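Local coordinates for protein glutamate receptor IIB,Glutamate receptor IIB (Drosophila melanogaster, PDB 4WXJ) that binds glutamate through the clamshell ligand-binding domain of a receptor subunit that probably helps gate a cation channel at the fly neuromuscular junction, at residues A165-K168 against M169-F172; D76-D79 against G80-Q84. All blocks are in the same frame, centred on the assembly; numbering follows the deposited sequence.

Interaction 1 of 2, residues A165-K168 against M169-F172; sequences AWNK and MLSF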
# COMPACT_ATOMS: atom_id res chain seq x y z
N ALA A 165 -16.84 -10.57 7.52
CA ALA A 165 -15.38 -10.55 7.60
C ALA A 165 -14.93 -9.50 8.60
O ALA A 165 -14.08 -9.77 9.46
CB ALA A 165 -14.78 -10.26 6.24
N TRP A 166 -15.49 -8.31 8.49
CA TRP A 166 -15.10 -7.18 9.33
C TRP A 166 -15.39 -7.45 10.79
O TRP A 166 -14.56 -7.20 11.66
CB TRP A 166 -15.81 -5.91 8.87
CG TRP A 166 -15.46 -4.68 9.66
CD1 TRP A 166 -16.32 -3.89 10.37
CD2 TRP A 166 -14.16 -4.11 9.83
NE1 TRP A 166 -15.63 -2.86 10.97
CE2 TRP A 166 -14.30 -2.97 10.65
CE3 TRP A 166 -12.88 -4.45 9.36
CZ2 TRP A 166 -13.22 -2.17 11.02
CZ3 TRP A 166 -11.81 -3.65 9.73
CH2 TRP A 166 -11.99 -2.53 10.55
N ASN A 167 -16.58 -7.98 11.07
CA ASN A 167 -16.97 -8.28 12.45
C ASN A 167 -16.14 -9.40 13.05
O ASN A 167 -15.85 -9.39 14.25
CB ASN A 167 -18.46 -8.63 12.51
CG ASN A 167 -19.35 -7.40 12.36
OD1 ASN A 167 -19.11 -6.37 12.98
ND2 ASN A 167 -20.37 -7.52 11.52
N LYS A 168 -15.75 -10.37 12.23
CA LYS A 168 -14.87 -11.45 12.70
C LYS A 168 -13.48 -10.92 13.02
O LYS A 168 -12.90 -11.26 14.05
CB LYS A 168 -14.78 -12.57 11.67
CG LYS A 168 -15.99 -13.49 11.66
CD LYS A 168 -15.58 -14.94 11.48
CE LYS A 168 -16.78 -15.87 11.63
NZ LYS A 168 -16.40 -17.29 11.43
N MET A 169 -12.94 -10.08 12.14
CA MET A 169 -11.62 -9.49 12.36
C MET A 169 -11.58 -8.70 13.67
O MET A 169 -10.59 -8.76 14.40
CB MET A 169 -11.25 -8.57 11.19
CG MET A 169 -10.70 -9.30 9.97
SD MET A 169 -10.64 -8.28 8.48
CE MET A 169 -9.85 -6.79 9.10
N LEU A 170 -12.65 -7.98 13.96
CA LEU A 170 -12.74 -7.20 15.18
C LEU A 170 -12.83 -8.08 16.43
O LEU A 170 -12.41 -7.67 17.51
CB LEU A 170 -13.96 -6.27 15.14
CG LEU A 170 -13.91 -5.12 14.13
CD1 LEU A 170 -15.27 -4.44 14.06
CD2 LEU A 170 -12.84 -4.11 14.51
N SER A 171 -13.36 -9.28 16.27
CA SER A 171 -13.64 -10.16 17.41
C SER A 171 -12.47 -11.05 17.79
O SER A 171 -12.35 -11.46 18.94
CB SER A 171 -14.86 -11.04 17.10
OG SER A 171 -14.52 -12.05 16.18
N PHE A 172 -11.60 -11.35 16.82
CA PHE A 172 -10.51 -12.30 17.03
C PHE A 172 -9.61 -11.91 18.19
O PHE A 172 -9.32 -10.74 18.41
CB PHE A 172 -9.66 -12.42 15.76
CG PHE A 172 -10.30 -13.23 14.66
CD1 PHE A 172 -11.01 -14.39 14.95
CD2 PHE A 172 -10.18 -12.83 13.34
CE1 PHE A 172 -11.59 -15.13 13.94
CE2 PHE A 172 -10.76 -13.57 12.33
CZ PHE A 172 -11.47 -14.72 12.62

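Interaction 2 of 2, residues D76-D79 against G80-Q84; sequences DEWD and GIIRQ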
# COMPACT_ATOMS: atom_id res chain seq x y z
N ASP A 76 -9.15 13.06 16.45
CA ASP A 76 -9.46 13.93 15.31
C ASP A 76 -8.18 14.38 14.60
O ASP A 76 -8.00 15.57 14.32
CB ASP A 76 -10.28 15.14 15.77
CG ASP A 76 -10.81 15.97 14.60
OD1 ASP A 76 -11.12 15.38 13.54
OD2 ASP A 76 -10.91 17.20 14.75
N GLU A 77 -7.29 13.43 14.33
CA GLU A 77 -6.02 13.73 13.68
C GLU A 77 -5.59 12.63 12.72
O GLU A 77 -5.93 11.46 12.90
CB GLU A 77 -4.93 13.94 14.74
CG GLU A 77 -4.95 15.31 15.39
CD GLU A 77 -3.87 15.47 16.44
OE1 GLU A 77 -3.06 14.53 16.61
OE2 GLU A 77 -3.83 16.53 17.10
N TRP A 78 -4.84 13.02 11.69
CA TRP A 78 -4.25 12.08 10.75
C TRP A 78 -2.80 11.80 11.12
O TRP A 78 -2.19 12.53 11.90
CB TRP A 78 -4.32 12.63 9.32
CG TRP A 78 -5.68 12.53 8.71
CD1 TRP A 78 -6.72 13.40 8.86
CD2 TRP A 78 -6.14 11.50 7.83
NE1 TRP A 78 -7.80 12.97 8.13
CE2 TRP A 78 -7.47 11.80 7.49
CE3 TRP A 78 -5.56 10.34 7.30
CZ2 TRP A 78 -8.23 11.00 6.64
CZ3 TRP A 78 -6.32 9.54 6.46
CH2 TRP A 78 -7.64 9.87 6.14
N ASP A 79 -2.25 10.73 10.55
CA ASP A 79 -0.84 10.38 10.73
C ASP A 79 -0.20 10.04 9.39
O ASP A 79 -0.81 10.21 8.33
CB ASP A 79 -0.70 9.22 11.72
CG ASP A 79 -1.53 8.00 11.32
OD1 ASP A 79 -1.95 7.90 10.15
OD2 ASP A 79 -1.75 7.13 12.19
N GLY A 80 1.04 9.56 9.44
CA GLY A 80 1.72 9.06 8.26
C GLY A 80 1.92 10.09 7.16
O GLY A 80 2.02 11.29 7.43
N ILE A 81 1.98 9.61 5.92
CA ILE A 81 2.23 10.45 4.76
C ILE A 81 1.14 11.50 4.59
O ILE A 81 1.42 12.65 4.24
CB ILE A 81 2.33 9.61 3.47
CG1 ILE A 81 3.48 8.61 3.58
CG2 ILE A 81 2.52 10.52 2.26
CD1 ILE A 81 3.56 7.61 2.45
N ILE A 82 -0.11 11.10 4.83
CA ILE A 82 -1.24 12.01 4.67
C ILE A 82 -1.11 13.22 5.59
O ILE A 82 -1.42 14.34 5.20
CB ILE A 82 -2.58 11.29 4.95
CG1 ILE A 82 -2.75 10.08 4.03
CG2 ILE A 82 -3.75 12.25 4.80
CD1 ILE A 82 -2.81 10.43 2.54
N ARG A 83 -0.64 12.99 6.82
CA ARG A 83 -0.48 14.07 7.79
C ARG A 83 0.54 15.11 7.31
O ARG A 83 0.30 16.31 7.43
CB ARG A 83 -0.06 13.52 9.15
CG ARG A 83 0.15 14.58 10.23
CD ARG A 83 -1.10 15.41 10.47
NE ARG A 83 -0.91 16.42 11.51
CZ ARG A 83 -1.02 16.19 12.81
NH1 ARG A 83 -1.32 14.98 13.27
NH2 ARG A 83 -0.83 17.18 13.67
N GLN A 84 1.66 14.64 6.78
CA GLN A 84 2.71 15.53 6.30
C GLN A 84 2.23 16.43 5.16
O GLN A 84 2.70 17.55 5.01
CB GLN A 84 3.93 14.73 5.84
CG GLN A 84 4.57 13.90 6.94
CD GLN A 84 4.99 14.74 8.12
OE1 GLN A 84 5.72 15.72 7.98
NE2 GLN A 84 4.52 14.37 9.31

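Interaction 1 of 2, residues A165-K168 against M169-F172
The indole of W166 and the isobutyl group of L170, one helical turn apart, illustrate how i to i+4 side chains pair along a helix. W166 holds CG anti to its backbone N (chi1 -180°), which swings the ring forward along the helix to meet the next turn. Followed outward, L170 CB lies near the carbonyl oxygens of W166 and N167, and L170 CG then comes to 3.3 Å from W166 O. CD1 lies over one face of the indole, a CH-pi contact at 3.8 Å from the centroid of the five-membered ring and closest to NE1, while CD2 reaches the six-membered ring near W166 CZ2 at 4.0 Å. The M169 side chain crosses that of W166 at about a right angle, and its methyl CE, brought round by the bend at chi3, touches W166 CE3 and CZ3, each at 3.8 Å.

M169 N to A165 O and L170 N to W166 O are ordinary i to i+4 backbone bonds; the next, S171 N to N167 O, is weak, and F172 is the first residue to leave helical geometry. There K168 O takes three donors: F172 N at 3.1 Å, S171 N from above the carbonyl plane, and S171 OG at 2.8 Å. The same oxygen lies 3.2 Å above the plane of the F172 ring, toward its rim.

This C-terminal turn of helix 160-171 packs A165 and W166 on F154 of helix 149-155. F172 meets F142 of strand 141-143 edge-to-face, and K168 NZ bonds to Q137 O in the loop leading to that strand.

Interaction 2 of 2, residues D76-D79 against G80-Q84
The CG2 methyl of I82 lies 3.6 Å above the plane of the W78 indole, out at the rim by CE3, and the ring of Y71 meets the same indole at a slant. The second flat group, the R83 guanidinium, takes the carbonyl oxygen of W78 at its edge: NH1 donates to W78 O over 2.9 Å, with the oxygen close to the guanidinium plane and the donor itself in the carbonyl plane. With chi1 at 179° the R83 chain heads back toward the strand, and the bend at chi2 (59°) lays CG and CD alongside the same oxygen. E77 OE1 makes a long salt bridge to NH1, the carboxylate turned 62° from the guanidinium, while R83 NE pairs with D87.

D76 and E77 form a G1 beta bulge in this part of the bilobed glutamate-binding fold, where the weakly bonded strand 77-78 runs through D79 into helix 80-86. G80 makes the turn with positive phi, and R83 N bonds to D79 O from above its carbonyl plane at 3.2 Å. D79 OD1 accepts from S70 N, and G80 N donates to D65 OD2, tying the junction to the loop between strands 57-62 and 71-72. W78 and I82 both touch R103, one of the residues that bind L-glutamate.

Both interactions are local, lie partly buried in the same ligand-binding domain and do not touch, their nearest atoms being about 14 Å apart. Interaction 1 belongs to a single element, the closing turn of helix 160-171; interaction 2 joins strand 77-78 to the opening of helix 80-86. Each brings an aliphatic branch against an indole, but only L170 makes a CH-pi contact over the face. The polar chemistry differs too: a carbonyl gathering several donors where one helix ends, against an arginine that reaches back to the strand where the other begins. Interaction 1 lies nearer the periphery of the chain. The side chains of I82 and M169 come to about 8 and 9 Å of the bound glutamate, and neither lines its pocket.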